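Side-chain contact in sensory box histidine kinase/response regulator (Burkholderia thailandensis, PDB 3MR0), which probably acts as a phosphorelay sensor kinase of a two-component system, this chain being its PAS sensory domain: residues A[59-64]-A[93-98]. Sequence-based numbering, arbitrary orientation. Where two conformers were deposited one is given.
Sequences SIHPDD and GDFRWI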
loop_
_atom_site.group_PDB
_atom_site.type_symbol
_atom_site.label_atom_id
_atom_site.label_comp_id
_atom_site.label_asym_id
_atom_site.label_seq_id
_atom_site.Cartn_x
_atom_site.Cartn_y
_atom_site.Cartn_z
ATOM N N SER A 59 5.948 6.142 7.053
ATOM C CA SER A 59 6.353 6.787 5.804
ATOM C C SER A 59 5.247 7.418 4.932
ATOM O O SER A 59 5.544 8.054 3.922
ATOM C CB SER A 59 7.136 5.775 4.984
ATOM O OG SER A 59 6.350 4.608 4.806
ATOM N N ILE A 60 3.988 7.234 5.315
ATOM C CA ILE A 60 2.879 7.768 4.531
ATOM C C ILE A 60 2.971 9.284 4.382
ATOM O O ILE A 60 3.388 9.988 5.306
ATOM C CB ILE A 60 1.516 7.387 5.120
ATOM C CG1 ILE A 60 1.340 5.872 5.085
ATOM C CG2 ILE A 60 0.390 8.035 4.340
ATOM C CD1 ILE A 60 -0.087 5.459 4.934
ATOM N N HIS A 61 2.594 9.786 3.208
ATOM C CA HIS A 61 2.600 11.226 2.943
ATOM C C HIS A 61 1.584 11.899 3.863
ATOM O O HIS A 61 0.475 11.402 4.006
ATOM C CB HIS A 61 2.207 11.478 1.491
ATOM C CG HIS A 61 2.740 12.757 0.937
ATOM N ND1 HIS A 61 2.654 13.951 1.614
ATOM C CD2 HIS A 61 3.363 13.030 -0.231
ATOM C CE1 HIS A 61 3.210 14.908 0.894
ATOM N NE2 HIS A 61 3.642 14.376 -0.235
ATOM N N PRO A 62 1.950 13.029 4.486
ATOM C CA PRO A 62 1.016 13.749 5.363
ATOM C C PRO A 62 -0.374 13.975 4.783
ATOM O O PRO A 62 -1.316 13.901 5.553
ATOM C CB PRO A 62 1.707 15.096 5.599
ATOM C CG PRO A 62 2.878 15.130 4.624
ATOM C CD PRO A 62 3.257 13.698 4.427
ATOM N N ASP A 63 -0.511 14.240 3.485
ATOM C CA ASP A 63 -1.837 14.481 2.898
ATOM C C ASP A 63 -2.738 13.243 2.783
ATOM O O ASP A 63 -3.960 13.369 2.756
ATOM C CB ASP A 63 -1.726 15.170 1.539
ATOM C CG ASP A 63 -1.436 16.631 1.662
ATOM O OD1 ASP A 63 -1.296 17.115 2.800
ATOM O OD2 ASP A 63 -1.340 17.300 0.618
ATOM N N ASP A 64 -2.134 12.057 2.733
ATOM C CA ASP A 64 -2.882 10.810 2.566
ATOM C C ASP A 64 -3.161 10.058 3.869
ATOM O O ASP A 64 -3.993 9.150 3.902
ATOM C CB ASP A 64 -2.114 9.872 1.627
ATOM C CG ASP A 64 -1.951 10.449 0.239
ATOM O OD1 ASP A 64 -2.849 11.227 -0.191
ATOM O OD2 ASP A 64 -0.921 10.127 -0.416
ATOM N N GLY A 93 14.005 9.052 0.732
ATOM C CA GLY A 93 13.196 10.199 1.082
ATOM C C GLY A 93 12.326 10.736 -0.031
ATOM O O GLY A 93 11.653 11.743 0.168
ATOM N N ASP A 94 12.330 10.069 -1.191
ATOM C CA ASP A 94 11.486 10.453 -2.345
ATOM C C ASP A 94 10.142 9.707 -2.351
ATOM O O ASP A 94 10.073 8.510 -2.047
ATOM C CB ASP A 94 12.217 10.206 -3.674
ATOM C CG ASP A 94 12.558 11.501 -4.421
ATOM O OD1 ASP A 94 12.326 12.608 -3.894
ATOM O OD2 ASP A 94 13.072 11.407 -5.549
ATOM N N PHE A 95 9.073 10.411 -2.705
ATOM C CA PHE A 95 7.752 9.810 -2.643
ATOM C C PHE A 95 7.410 9.053 -3.900
ATOM O O PHE A 95 7.718 9.493 -4.998
ATOM C CB PHE A 95 6.690 10.867 -2.330
ATOM C CG PHE A 95 6.722 11.328 -0.904
ATOM C CD1 PHE A 95 7.449 12.450 -0.538
ATOM C CD2 PHE A 95 6.056 10.617 0.074
ATOM C CE1 PHE A 95 7.502 12.867 0.798
ATOM C CE2 PHE A 95 6.091 11.016 1.384
ATOM C CZ PHE A 95 6.825 12.149 1.759
ATOM N N ARG A 96 6.781 7.897 -3.729
ATOM C CA ARG A 96 6.179 7.181 -4.842
ATOM C C ARG A 96 4.709 6.898 -4.518
ATOM O O ARG A 96 4.316 6.868 -3.354
ATOM C CB ARG A 96 6.909 5.852 -5.096
ATOM C CG ARG A 96 8.434 5.948 -5.218
ATOM C CD ARG A 96 8.932 6.543 -6.562
ATOM N NE ARG A 96 8.633 5.686 -7.717
ATOM C CZ ARG A 96 9.061 5.893 -8.964
ATOM N NH1 ARG A 96 8.703 5.041 -9.924
ATOM N NH2 ARG A 96 9.847 6.931 -9.252
ATOM N N TRP A 97 3.891 6.683 -5.538
ATOM C CA TRP A 97 2.531 6.239 -5.309
ATOM C C TRP A 97 2.505 4.723 -5.337
ATOM O O TRP A 97 3.142 4.104 -6.178
ATOM C CB TRP A 97 1.583 6.743 -6.391
ATOM C CG TRP A 97 1.268 8.193 -6.315
ATOM C CD1 TRP A 97 2.010 9.225 -6.816
ATOM C CD2 TRP A 97 0.106 8.776 -5.731
ATOM N NE1 TRP A 97 1.385 10.422 -6.559
ATOM C CE2 TRP A 97 0.209 10.172 -5.893
ATOM C CE3 TRP A 97 -1.009 8.260 -5.064
ATOM C CZ2 TRP A 97 -0.772 11.052 -5.429
ATOM C CZ3 TRP A 97 -1.980 9.149 -4.600
ATOM C CH2 TRP A 97 -1.855 10.518 -4.795
ATOM N N ILE A 98 1.769 4.140 -4.402
ATOM C CA ILE A 98 1.463 2.718 -4.432
ATOM C C ILE A 98 -0.055 2.516 -4.408
ATOM O O ILE A 98 -0.795 3.324 -3.829
ATOM C CB ILE A 98 2.090 1.953 -3.221
ATOM C CG1 ILE A 98 1.683 2.586 -1.878
ATOM C CG2 ILE A 98 3.598 1.863 -3.342
ATOM C CD1 ILE A 98 2.196 1.817 -0.649
#
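His61 and Phe95 meet in a face-to-face stack, with ring centroids 4.2 Å apart and planes inclined by 28°. The overlap is partial: His61 CD2 stands over one face of the phenyl ring, toward its rim, and comes to 3.6 Å from Phe95 CD2. In return Phe95 CZ lies over the imidazole, again near the margin, so the rings are slipped as well as tilted. His61 CB adds an aliphatic touch, 3.9 Å from Phe95 CE2. With His61 CG roughly anti to N (chi1 -154°) and beside the carbonyl carbon, and Phe95 CG beside N (chi1 -73°) and anti to the carbonyl carbon, the side chains cross at about a right angle and bring their rings face to face. Ser59 O also approaches Phe95 CE2, the atom His61 CB touches, obliquely at 3.9 Å. A looser touch, at 4.4 Å, joins Asp64 OD2 to Trp97 CZ3. Asp64 is buried, and its OD1 forms salt bridges with Arg87 and Arg67, which probably stabilise the carboxylate as an anion. Phe95 and Trp97, with Arg87 and Asp130, line a site holding 1-methoxy-2-[2-(2-methoxy-ethoxy]-ethane, probably from the crystallisation liquor; Trp97 also makes a cation-pi contact with Lys126. In this PAS fold, the loop leading into helix 65-78 packs against the start of strand 95-106; neighbouring strand 82-89 bonds to both segments through its backbone, Arg87 pairing with His61 and Val88 with Arg96.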